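Local coordinates for dachshund homolog 1 (Homo sapiens, PDB 1L8R), which acts as a transcription factor in organogenesis, regulating genes through a DNA-binding domain akin to the winged helix and working with SIX and EYA partners, at residues Lys8-Asp11 with Lys16-Ser19; Lys53-Thr58 with Tyr95-Asn100; Glu65-Leu70 with Gly74-Gly79; Pro31-Leu36 with Lys89-Leu94. All coordinates share one frame; numbering follows the deposited sequence.

Interaction 1: Lys8-Asp11 with Lys16-Ser19; sequences KMVD and KVAS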
loop_
_atom_site.group_PDB
_atom_site.type_symbol
_atom_site.label_atom_id
_atom_site.label_comp_id
_atom_site.label_asym_id
_atom_site.label_seq_id
_atom_site.Cartn_x
_atom_site.Cartn_y
_atom_site.Cartn_z
ATOM N N LYS A 8 2.781 -3.010 11.816
ATOM C CA LYS A 8 2.520 -1.927 12.752
ATOM C C LYS A 8 1.676 -0.887 12.039
ATOM O O LYS A 8 1.759 -0.725 10.815
ATOM C CB LYS A 8 3.822 -1.308 13.285
ATOM C CG LYS A 8 4.568 -0.403 12.332
ATOM C CD LYS A 8 5.740 0.262 13.055
ATOM C CE LYS A 8 6.494 1.218 12.149
ATOM N NZ LYS A 8 7.642 1.849 12.859
HETATM N N MSE A 9 0.833 -0.201 12.801
HETATM C CA MSE A 9 -0.025 0.821 12.223
HETATM C C MSE A 9 0.735 2.140 12.265
HETATM O O MSE A 9 1.383 2.465 13.267
HETATM C CB MSE A 9 -1.335 0.935 13.013
HETATM C CG MSE A 9 -2.106 -0.377 13.193
HETATM SE SE MSE A 9 -2.581 -1.272 11.540
HETATM C CE MSE A 9 -1.179 -2.594 11.543
ATOM N N VAL A 10 0.671 2.885 11.169
ATOM C CA VAL A 10 1.362 4.161 11.059
ATOM C C VAL A 10 0.403 5.194 10.494
ATOM O O VAL A 10 -0.627 4.844 9.922
ATOM C CB VAL A 10 2.596 4.054 10.137
ATOM C CG1 VAL A 10 3.572 3.033 10.700
ATOM C CG2 VAL A 10 2.166 3.669 8.729
ATOM N N ASP A 11 0.739 6.468 10.647
ATOM C CA ASP A 11 -0.139 7.515 10.155
ATOM C C ASP A 11 0.112 7.837 8.693
ATOM O O ASP A 11 1.255 7.912 8.242
ATOM C CB ASP A 11 0.028 8.793 10.984
ATOM C CG ASP A 11 -1.046 9.830 10.680
ATOM O OD1 ASP A 11 -2.189 9.662 11.160
ATOM O OD2 ASP A 11 -0.753 10.805 9.952
ATOM N N LYS A 16 -4.842 5.766 9.915
ATOM C CA LYS A 16 -3.979 4.679 10.353
ATOM C C LYS A 16 -3.968 3.616 9.260
ATOM O O LYS A 16 -5.021 3.219 8.761
ATOM C CB LYS A 16 -4.508 4.079 11.657
ATOM C CG LYS A 16 -4.175 4.895 12.898
ATOM C CD LYS A 16 -2.718 4.711 13.291
ATOM C CE LYS A 16 -2.326 5.608 14.458
ATOM N NZ LYS A 16 -2.317 7.046 14.074
ATOM N N VAL A 17 -2.775 3.172 8.881
ATOM C CA VAL A 17 -2.634 2.142 7.859
ATOM C C VAL A 17 -1.583 1.125 8.290
ATOM O O VAL A 17 -0.686 1.429 9.085
ATOM C CB VAL A 17 -2.225 2.740 6.491
ATOM C CG1 VAL A 17 -3.301 3.715 6.004
ATOM C CG2 VAL A 17 -0.875 3.431 6.597
ATOM N N ALA A 18 -1.705 -0.086 7.761
ATOM C CA ALA A 18 -0.776 -1.159 8.076
ATOM C C ALA A 18 0.534 -0.957 7.329
ATOM O O ALA A 18 0.559 -0.475 6.194
ATOM C CB ALA A 18 -1.392 -2.499 7.723
ATOM N N SER A 19 1.623 -1.343 7.972
ATOM C CA SER A 19 2.943 -1.165 7.397
ATOM C C SER A 19 3.880 -2.307 7.762
ATOM O O SER A 19 3.685 -2.979 8.774
ATOM C CB SER A 19 3.543 0.150 7.911
ATOM O OG SER A 19 4.939 0.225 7.673
#
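A β hairpin forms one margin of the sheet in the DACHbox-N domain, its strands 8-12 and 15-22 joined by a tight turn, and here K8-D11 runs antiparallel to K16-S19. V10 and V17 face each other as a hydrogen-bonded pair: V10 N reaches V17 O at 2.9 Å and lies in its carbonyl plane, while V17 N returns a nearly straight bond of the same length to V10 O (161°). Where K8 pairs with S19 the grip is looser, the bond from K8 N to S19 O being 3.2 Å long and the reverse one weak. Between V10 and V17 the contact is apolar: V10 CG2 and V17 CG2 meet obliquely at 3.7 Å, and I28 of strand 25-29 touches both. On the face bearing M9 and A18, M9 (present as selenomethionine) has its CG beside the backbone N (chi1 -54°), and two further bends lay CE alongside A18 CB at 3.8 Å; L73 touches M9 and L70 touches A18, both from helix 64-73. D11 OD1 and K16 NZ form a long salt bridge of 3.9 Å across the non-hydrogen-bonded pair near the turn. The hairpin thus probably owes its register chiefly to the backbone bonds and small apolar contacts, the exposed D11-K16 charges adding a modest attraction near the turn.

Interaction 2: Lys53-Thr58 with Tyr95-Asn100; sequences KRLEIT and YNDCTN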
loop_
_atom_site.group_PDB
_atom_site.type_symbol
_atom_site.label_atom_id
_atom_site.label_comp_id
_atom_site.label_asym_id
_atom_site.label_seq_id
_atom_site.Cartn_x
_atom_site.Cartn_y
_atom_site.Cartn_z
ATOM N N LYS A 53 3.715 2.446 -12.799
ATOM C CA LYS A 53 4.705 2.047 -13.792
ATOM C C LYS A 53 5.334 3.291 -14.413
ATOM O O LYS A 53 6.555 3.448 -14.419
ATOM C CB LYS A 53 4.062 1.197 -14.890
ATOM C CG LYS A 53 3.547 -0.154 -14.416
ATOM C CD LYS A 53 3.189 -1.052 -15.593
ATOM C CE LYS A 53 4.416 -1.356 -16.441
ATOM N NZ LYS A 53 4.101 -2.246 -17.592
ATOM N N ARG A 54 4.486 4.181 -14.919
ATOM C CA ARG A 54 4.943 5.413 -15.547
ATOM C C ARG A 54 5.820 6.255 -14.616
ATOM O O ARG A 54 6.793 6.871 -15.060
ATOM C CB ARG A 54 3.739 6.237 -16.000
ATOM C CG ARG A 54 4.076 7.366 -16.952
ATOM C CD ARG A 54 2.867 8.254 -17.159
ATOM N NE ARG A 54 2.602 9.078 -15.985
ATOM C CZ ARG A 54 1.395 9.501 -15.625
ATOM N NH1 ARG A 54 0.329 9.176 -16.344
ATOM N NH2 ARG A 54 1.256 10.258 -14.548
ATOM N N LEU A 55 5.474 6.283 -13.331
ATOM C CA LEU A 55 6.236 7.049 -12.343
ATOM C C LEU A 55 7.525 6.342 -11.937
ATOM O O LEU A 55 8.270 6.831 -11.085
ATOM C CB LEU A 55 5.387 7.302 -11.094
ATOM C CG LEU A 55 4.188 8.239 -11.233
ATOM C CD1 LEU A 55 3.268 8.091 -10.027
ATOM C CD2 LEU A 55 4.678 9.673 -11.371
ATOM N N GLU A 56 7.781 5.189 -12.546
ATOM C CA GLU A 56 8.979 4.405 -12.249
ATOM C C GLU A 56 9.013 3.912 -10.806
ATOM O O GLU A 56 10.074 3.858 -10.181
ATOM C CB GLU A 56 10.242 5.222 -12.548
ATOM C CG GLU A 56 10.386 5.627 -14.010
ATOM C CD GLU A 56 10.406 4.434 -14.958
ATOM O OE1 GLU A 56 10.462 4.654 -16.186
ATOM O OE2 GLU A 56 10.369 3.279 -14.484
ATOM N N ILE A 57 7.845 3.565 -10.279
ATOM C CA ILE A 57 7.731 3.051 -8.922
ATOM C C ILE A 57 7.313 1.580 -8.994
ATOM O O ILE A 57 6.245 1.255 -9.526
ATOM C CB ILE A 57 6.670 3.827 -8.111
ATOM C CG1 ILE A 57 7.085 5.296 -7.976
ATOM C CG2 ILE A 57 6.498 3.194 -6.738
ATOM C CD1 ILE A 57 6.008 6.193 -7.376
ATOM N N THR A 58 8.159 0.694 -8.476
ATOM C CA THR A 58 7.869 -0.736 -8.475
ATOM C C THR A 58 7.529 -1.163 -7.052
ATOM O O THR A 58 8.401 -1.211 -6.184
ATOM C CB THR A 58 9.076 -1.559 -8.965
ATOM O OG1 THR A 58 9.431 -1.149 -10.293
ATOM C CG2 THR A 58 8.743 -3.042 -8.975
ATOM N N TYR A 95 -0.301 9.795 -5.234
ATOM C CA TYR A 95 -1.460 10.608 -4.912
ATOM C C TYR A 95 -1.433 11.929 -5.675
ATOM O O TYR A 95 -2.442 12.343 -6.244
ATOM C CB TYR A 95 -1.528 10.853 -3.400
ATOM C CG TYR A 95 -2.746 11.642 -2.979
ATOM C CD1 TYR A 95 -2.744 13.035 -3.020
ATOM C CD2 TYR A 95 -3.918 10.996 -2.584
ATOM C CE1 TYR A 95 -3.878 13.763 -2.679
ATOM C CE2 TYR A 95 -5.058 11.714 -2.241
ATOM C CZ TYR A 95 -5.030 13.101 -2.293
ATOM O OH TYR A 95 -6.153 13.822 -1.964
ATOM N N ASN A 96 -0.279 12.587 -5.696
ATOM C CA ASN A 96 -0.163 13.856 -6.404
ATOM C C ASN A 96 -0.443 13.667 -7.892
ATOM O O ASN A 96 -1.104 14.492 -8.518
ATOM C CB ASN A 96 1.234 14.453 -6.200
ATOM C CG ASN A 96 1.531 14.743 -4.738
ATOM O OD1 ASN A 96 0.615 14.914 -3.928
ATOM N ND2 ASN A 96 2.814 14.820 -4.398
ATOM N N ASP A 97 0.044 12.563 -8.447
ATOM C CA ASP A 97 -0.146 12.273 -9.864
ATOM C C ASP A 97 -1.600 11.979 -10.231
ATOM O O ASP A 97 -2.015 12.194 -11.369
ATOM C CB ASP A 97 0.744 11.095 -10.269
ATOM C CG ASP A 97 0.716 10.833 -11.760
ATOM O OD1 ASP A 97 0.965 11.780 -12.536
ATOM O OD2 ASP A 97 0.451 9.679 -12.155
ATOM N N CYS A 98 -2.374 11.494 -9.267
ATOM C CA CYS A 98 -3.781 11.173 -9.495
ATOM C C CYS A 98 -4.715 12.353 -9.287
ATOM O O CYS A 98 -5.832 12.372 -9.809
ATOM C CB CYS A 98 -4.234 10.060 -8.548
ATOM S SG CYS A 98 -3.463 8.462 -8.823
ATOM N N THR A 99 -4.261 13.340 -8.526
ATOM C CA THR A 99 -5.110 14.477 -8.203
ATOM C C THR A 99 -4.672 15.857 -8.665
ATOM O O THR A 99 -5.514 16.717 -8.923
ATOM C CB THR A 99 -5.315 14.549 -6.691
ATOM O OG1 THR A 99 -4.035 14.635 -6.051
ATOM C CG2 THR A 99 -6.037 13.308 -6.195
ATOM N N ASN A 100 -3.366 16.076 -8.753
ATOM C CA ASN A 100 -2.850 17.379 -9.140
ATOM C C ASN A 100 -1.593 17.249 -9.995
ATOM O O ASN A 100 -0.550 17.831 -9.685
ATOM C CB ASN A 100 -2.558 18.184 -7.867
ATOM C CG ASN A 100 -2.136 19.602 -8.158
ATOM O OD1 ASN A 100 -2.707 20.258 -9.023
ATOM N ND2 ASN A 100 -1.139 20.089 -7.425
#
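R54 and L55, at the C-terminal end of helix 45-54, meet D97 near the end of helix 88-99 in a small surface contact that combines an apparent ion pair with an apolar touch. A salt bridge is modelled from R54 NH2 to D97 OD1 at 2.5 Å, but NH2 sits too close to the carboxylate and its exact place is doubtful. As built, OD1 lies at the guanidinium edge and the two planes stand 85° apart. R54 gets there on a long side chain, extended until it bends at chi3 (73°). L55 and D97 approach from opposite directions, L55 CD1 lying 3.9 Å from D97 CB and equally far from D97 OD2. The turn that sets R54 and L55 at this point is a Schellman motif: E56 has a positive phi, and its N bonds back to K53 O at 2.8 Å. On the partner helix, D97 CG stands opposite its own backbone N (chi1 -174°), which swings the carboxylate out toward R54 and L55. An alanine in place of D97 would remove the carboxylate and probably leave the R54 guanidinium without its mate and free to swing. K51, one turn before L55, also touches D97.

Interaction 3: Glu65-Leu70 with Gly74-Gly79; sequences EQVRIL and GAIQPG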
loop_
_atom_site.group_PDB
_atom_site.type_symbol
_atom_site.label_atom_id
_atom_site.label_comp_id
_atom_site.label_asym_id
_atom_site.label_seq_id
_atom_site.Cartn_x
_atom_site.Cartn_y
_atom_site.Cartn_z
ATOM N N GLU A 65 2.869 -14.569 4.556
ATOM C CA GLU A 65 2.620 -14.185 5.938
ATOM C C GLU A 65 2.043 -12.779 6.049
ATOM O O GLU A 65 1.107 -12.555 6.819
ATOM C CB GLU A 65 3.908 -14.270 6.755
ATOM C CG GLU A 65 3.679 -14.121 8.241
ATOM C CD GLU A 65 4.965 -14.147 9.039
ATOM O OE1 GLU A 65 5.907 -14.848 8.619
ATOM O OE2 GLU A 65 5.022 -13.479 10.093
ATOM N N GLN A 66 2.594 -11.849 5.274
ATOM C CA GLN A 66 2.140 -10.456 5.292
ATOM C C GLN A 66 0.713 -10.351 4.766
ATOM O O GLN A 66 -0.104 -9.597 5.299
ATOM C CB GLN A 66 3.078 -9.583 4.455
ATOM C CG GLN A 66 4.479 -9.430 5.078
ATOM C CD GLN A 66 5.485 -8.845 4.118
ATOM O OE1 GLN A 66 5.331 -8.946 2.894
ATOM N NE2 GLN A 66 6.543 -8.247 4.659
ATOM N N VAL A 67 0.409 -11.100 3.712
ATOM C CA VAL A 67 -0.946 -11.066 3.160
ATOM C C VAL A 67 -1.959 -11.518 4.215
ATOM O O VAL A 67 -3.002 -10.876 4.411
ATOM C CB VAL A 67 -1.066 -11.970 1.913
ATOM C CG1 VAL A 67 -2.546 -12.145 1.534
ATOM C CG2 VAL A 67 -0.295 -11.356 0.754
ATOM N N ARG A 68 -1.650 -12.605 4.915
ATOM C CA ARG A 68 -2.546 -13.122 5.941
ATOM C C ARG A 68 -2.748 -12.125 7.085
ATOM O O ARG A 68 -3.859 -11.968 7.591
ATOM C CB ARG A 68 -2.014 -14.452 6.481
ATOM C CG ARG A 68 -1.977 -15.553 5.432
ATOM C CD ARG A 68 -1.497 -16.859 6.030
ATOM N NE ARG A 68 -2.383 -17.308 7.097
ATOM C CZ ARG A 68 -2.173 -18.390 7.840
ATOM N NH1 ARG A 68 -1.099 -19.142 7.632
ATOM N NH2 ARG A 68 -3.037 -18.715 8.796
ATOM N N ILE A 69 -1.678 -11.449 7.491
ATOM C CA ILE A 69 -1.795 -10.466 8.566
ATOM C C ILE A 69 -2.679 -9.302 8.110
ATOM O O ILE A 69 -3.563 -8.857 8.846
ATOM C CB ILE A 69 -0.403 -9.932 8.990
ATOM C CG1 ILE A 69 0.358 -11.025 9.743
ATOM C CG2 ILE A 69 -0.557 -8.686 9.875
ATOM C CD1 ILE A 69 1.833 -10.749 9.893
ATOM N N LEU A 70 -2.460 -8.821 6.893
ATOM C CA LEU A 70 -3.246 -7.702 6.382
ATOM C C LEU A 70 -4.717 -8.079 6.280
ATOM O O LEU A 70 -5.591 -7.255 6.543
ATOM C CB LEU A 70 -2.704 -7.254 5.024
ATOM C CG LEU A 70 -1.277 -6.698 5.106
ATOM C CD1 LEU A 70 -0.690 -6.518 3.730
ATOM C CD2 LEU A 70 -1.315 -5.364 5.850
ATOM N N GLY A 74 -7.900 -6.425 8.517
ATOM C CA GLY A 74 -8.936 -5.753 7.760
ATOM C C GLY A 74 -8.355 -4.764 6.763
ATOM O O GLY A 74 -9.101 -4.012 6.133
ATOM N N ALA A 75 -7.027 -4.756 6.625
ATOM C CA ALA A 75 -6.347 -3.858 5.692
ATOM C C ALA A 75 -6.732 -4.188 4.256
ATOM O O ALA A 75 -6.830 -3.299 3.407
ATOM C CB ALA A 75 -4.838 -3.950 5.873
ATOM N N ILE A 76 -6.909 -5.477 3.986
ATOM C CA ILE A 76 -7.350 -5.954 2.676
ATOM C C ILE A 76 -8.535 -6.886 2.942
ATOM O O ILE A 76 -8.692 -7.403 4.057
ATOM C CB ILE A 76 -6.232 -6.722 1.917
ATOM C CG1 ILE A 76 -5.647 -7.824 2.810
ATOM C CG2 ILE A 76 -5.157 -5.744 1.449
ATOM C CD1 ILE A 76 -4.631 -8.722 2.093
ATOM N N GLN A 77 -9.369 -7.091 1.929
ATOM C CA GLN A 77 -10.551 -7.934 2.063
ATOM C C GLN A 77 -10.245 -9.426 2.192
ATOM O O GLN A 77 -9.221 -9.907 1.712
ATOM C CB GLN A 77 -11.498 -7.680 0.891
ATOM C CG GLN A 77 -12.155 -6.309 0.941
ATOM C CD GLN A 77 -13.038 -6.136 2.166
ATOM O OE1 GLN A 77 -14.074 -6.792 2.296
ATOM N NE2 GLN A 77 -12.630 -5.254 3.074
ATOM N N PRO A 78 -11.147 -10.178 2.847
ATOM C CA PRO A 78 -11.011 -11.621 3.071
ATOM C C PRO A 78 -10.674 -12.482 1.858
ATOM O O PRO A 78 -9.976 -13.486 1.992
ATOM C CB PRO A 78 -12.357 -11.997 3.683
ATOM C CG PRO A 78 -12.707 -10.781 4.459
ATOM C CD PRO A 78 -12.377 -9.673 3.484
ATOM N N GLY A 79 -11.171 -12.101 0.684
ATOM C CA GLY A 79 -10.905 -12.879 -0.517
ATOM C C GLY A 79 -9.624 -12.516 -1.248
ATOM O O GLY A 79 -9.307 -13.100 -2.285
#
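The flat group at the heart of this contact is the backbone carbonyl of L70: I76 CG1 lies over one face of it, 3.6 Å from L70 C, and its oxygen is approached by backbone N-H groups of the loop. A75 N comes in close to the carbonyl plane, making a weak bond of 2.9 Å to L70 O with a bent N-H angle of 127°. I76 N stands well above that plane, on the same side as I76 CG1, and its bond to L70 O is straighter (159°) but weak at 3.4 Å. A75 N and I76 N thus both turn to L70 O, each through a weak bond. This is the C-terminal end of helix 64-73, closed by a Schellman motif in which G74 takes the positive phi; at its backbone angles a CB would be jammed against the preceding carbonyl oxygen. The chain then leaves across the end of the helix, A75 and I76 pointing toward it. I76 holds CG1 between its backbone N and carbonyl carbon (chi1 52°), which directs the branch at the helix, so that CG1 sits 3.7 Å from L70 CB. Farther out, the I76 and V67 side chains cross at about a right angle, CD1 of I76 lying 4.0 Å from V67 CG1 and 3.6 Å from V67 O. An alanine at I76 would take away this branch and probably open a gap beside V67 and L70. A75 CB meets L70 CD2 at 3.8 Å, where A18 of strand 15-22 also packs. P31 of helix 30-37 lies against I76, and Q32 against A75.

Interaction 4: Pro31-Leu36 with Lys89-Leu94; sequences PQAFDL and KDFETL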
loop_
_atom_site.group_PDB
_atom_site.type_symbol
_atom_site.label_atom_id
_atom_site.label_comp_id
_atom_site.label_asym_id
_atom_site.label_seq_id
_atom_site.Cartn_x
_atom_site.Cartn_y
_atom_site.Cartn_z
ATOM N N PRO A 31 -3.322 -1.197 -1.271
ATOM C CA PRO A 31 -4.780 -1.263 -1.440
ATOM C C PRO A 31 -5.528 -0.518 -0.343
ATOM O O PRO A 31 -6.563 0.106 -0.599
ATOM C CB PRO A 31 -5.068 -2.762 -1.416
ATOM C CG PRO A 31 -3.824 -3.351 -1.979
ATOM C CD PRO A 31 -2.736 -2.552 -1.296
ATOM N N GLN A 32 -5.006 -0.584 0.879
ATOM C CA GLN A 32 -5.638 0.094 2.005
ATOM C C GLN A 32 -5.564 1.604 1.821
ATOM O O GLN A 32 -6.566 2.300 2.002
ATOM C CB GLN A 32 -4.967 -0.305 3.323
ATOM C CG GLN A 32 -5.547 0.381 4.554
ATOM C CD GLN A 32 -4.935 -0.138 5.842
ATOM O OE1 GLN A 32 -3.732 -0.382 5.909
ATOM N NE2 GLN A 32 -5.758 -0.295 6.873
ATOM N N ALA A 33 -4.385 2.109 1.460
ATOM C CA ALA A 33 -4.206 3.545 1.242
ATOM C C ALA A 33 -5.097 3.991 0.087
ATOM O O ALA A 33 -5.664 5.083 0.111
ATOM C CB ALA A 33 -2.739 3.861 0.939
ATOM N N PHE A 34 -5.206 3.139 -0.927
ATOM C CA PHE A 34 -6.045 3.423 -2.083
ATOM C C PHE A 34 -7.500 3.605 -1.641
ATOM O O PHE A 34 -8.129 4.614 -1.967
ATOM C CB PHE A 34 -5.954 2.274 -3.090
ATOM C CG PHE A 34 -6.988 2.336 -4.182
ATOM C CD1 PHE A 34 -6.869 3.247 -5.221
ATOM C CD2 PHE A 34 -8.091 1.489 -4.156
ATOM C CE1 PHE A 34 -7.835 3.316 -6.227
ATOM C CE2 PHE A 34 -9.060 1.551 -5.154
ATOM C CZ PHE A 34 -8.931 2.465 -6.190
ATOM N N ASP A 35 -8.026 2.643 -0.885
ATOM C CA ASP A 35 -9.415 2.712 -0.427
ATOM C C ASP A 35 -9.691 3.943 0.421
ATOM O O ASP A 35 -10.800 4.478 0.406
ATOM C CB ASP A 35 -9.797 1.480 0.402
ATOM C CG ASP A 35 -9.652 0.190 -0.363
ATOM O OD1 ASP A 35 -9.856 0.192 -1.598
ATOM O OD2 ASP A 35 -9.348 -0.833 0.282
ATOM N N LEU A 36 -8.684 4.384 1.164
ATOM C CA LEU A 36 -8.838 5.539 2.039
ATOM C C LEU A 36 -8.743 6.894 1.359
ATOM O O LEU A 36 -9.449 7.833 1.742
ATOM C CB LEU A 36 -7.796 5.495 3.161
ATOM C CG LEU A 36 -7.940 4.444 4.263
ATOM C CD1 LEU A 36 -6.676 4.428 5.111
ATOM C CD2 LEU A 36 -9.164 4.757 5.120
ATOM N N LYS A 89 6.297 8.065 0.858
ATOM C CA LYS A 89 6.736 9.094 -0.082
ATOM C C LYS A 89 6.261 8.732 -1.489
ATOM O O LYS A 89 5.818 9.595 -2.247
ATOM C CB LYS A 89 8.260 9.225 -0.083
ATOM C CG LYS A 89 8.757 10.466 -0.816
ATOM C CD LYS A 89 10.279 10.519 -0.898
ATOM C CE LYS A 89 10.804 9.713 -2.077
ATOM N NZ LYS A 89 10.400 10.335 -3.372
ATOM N N ASP A 90 6.367 7.452 -1.838
ATOM C CA ASP A 90 5.931 6.998 -3.150
ATOM C C ASP A 90 4.414 7.065 -3.263
ATOM O O ASP A 90 3.869 7.313 -4.346
ATOM C CB ASP A 90 6.428 5.573 -3.428
ATOM C CG ASP A 90 7.888 5.538 -3.867
ATOM O OD1 ASP A 90 8.432 6.603 -4.229
ATOM O OD2 ASP A 90 8.492 4.446 -3.868
ATOM N N PHE A 91 3.715 6.853 -2.153
ATOM C CA PHE A 91 2.271 6.930 -2.222
ATOM C C PHE A 91 1.887 8.383 -2.490
ATOM O O PHE A 91 0.988 8.653 -3.274
ATOM C CB PHE A 91 1.606 6.486 -0.925
ATOM C CG PHE A 91 0.110 6.541 -0.989
ATOM C CD1 PHE A 91 -0.601 5.590 -1.712
ATOM C CD2 PHE A 91 -0.587 7.586 -0.394
ATOM C CE1 PHE A 91 -1.984 5.677 -1.852
ATOM C CE2 PHE A 91 -1.967 7.684 -0.528
ATOM C CZ PHE A 91 -2.669 6.729 -1.257
ATOM N N GLU A 92 2.573 9.314 -1.834
ATOM C CA GLU A 92 2.258 10.725 -2.032
ATOM C C GLU A 92 2.530 11.120 -3.481
ATOM O O GLU A 92 1.771 11.883 -4.072
ATOM C CB GLU A 92 3.063 11.611 -1.072
ATOM C CG GLU A 92 2.783 11.363 0.415
ATOM C CD GLU A 92 1.300 11.429 0.792
ATOM O OE1 GLU A 92 0.472 11.875 -0.029
ATOM O OE2 GLU A 92 0.962 11.036 1.930
ATOM N N THR A 93 3.608 10.594 -4.054
ATOM C CA THR A 93 3.937 10.874 -5.446
ATOM C C THR A 93 2.781 10.350 -6.296
ATOM O O THR A 93 2.326 11.013 -7.226
ATOM C CB THR A 93 5.241 10.168 -5.873
ATOM O OG1 THR A 93 6.341 10.691 -5.114
ATOM C CG2 THR A 93 5.513 10.388 -7.355
ATOM N N LEU A 94 2.313 9.149 -5.970
ATOM C CA LEU A 94 1.191 8.555 -6.686
ATOM C C LEU A 94 -0.052 9.415 -6.481
ATOM O O LEU A 94 -0.766 9.735 -7.429
ATOM C CB LEU A 94 0.920 7.140 -6.171
ATOM C CG LEU A 94 -0.417 6.540 -6.606
ATOM C CD1 LEU A 94 -0.391 6.288 -8.114
ATOM C CD2 LEU A 94 -0.678 5.255 -5.844
#
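A33 of helix 30-37 and F91 of helix 88-99 touch in the buried interior of the DACHbox-N domain, whose architecture contains a DNA-binding motif like that of winged-helix proteins. Along the first helix, P31 and Q32 look to other neighbours: Q32 OE1 accepts a hydrogen bond from A18 N of strand 15-22, which ties the first turn of this helix to the sheet. At A33 the helix turns its small side chain toward helix 88-99. The methyl carbon A33 CB lies over one face of the F91 ring, 3.8 Å from the centroid and 25° off the ring normal, a CH-pi contact displaced toward the rim; its closest ring atom is F91 CE1, at 3.4 Å. F91 CG is anti to the backbone N (chi1 -179°), an extended placing that carries the ring toward helix 30-37, so that a large flat side chain answers a very small one. L12 of strand 8-12 touches both A33 and F91 and continues the apolar packing into the sheet. Next comes F34, whose backbone N stays 4.2 Å from F91 CE1 while its own ring leads away to V42, L45 and V48. One turn on from Q32, L36 goes back to the sheet. The F91 ring reaches the backbone of the first helix too, with CZ 3.7 Å from A33 O.

From the N terminus, interaction 1 closes first, a hairpin of strands 8-12 and 15-22 complete before any other contact opens. Interaction 4 opens next at 31-36 and closes at 89-94; interaction 2 opens within that span, at 53-58, and closes beyond it at 95-100, so the two cross and share helix 88-99. Interaction 3, the loop that follows helix 64-73 and packs on its end, begins and ends within the spans of both. A18 joins interaction 1 to 3 through L70 and to 4 through Q32, and Q32 also meets A75. L55 packs near L94, linking interactions 2 and 4. Interactions 2 and 3 lie on opposite sides of the domain centre, their centres about 24 Å apart.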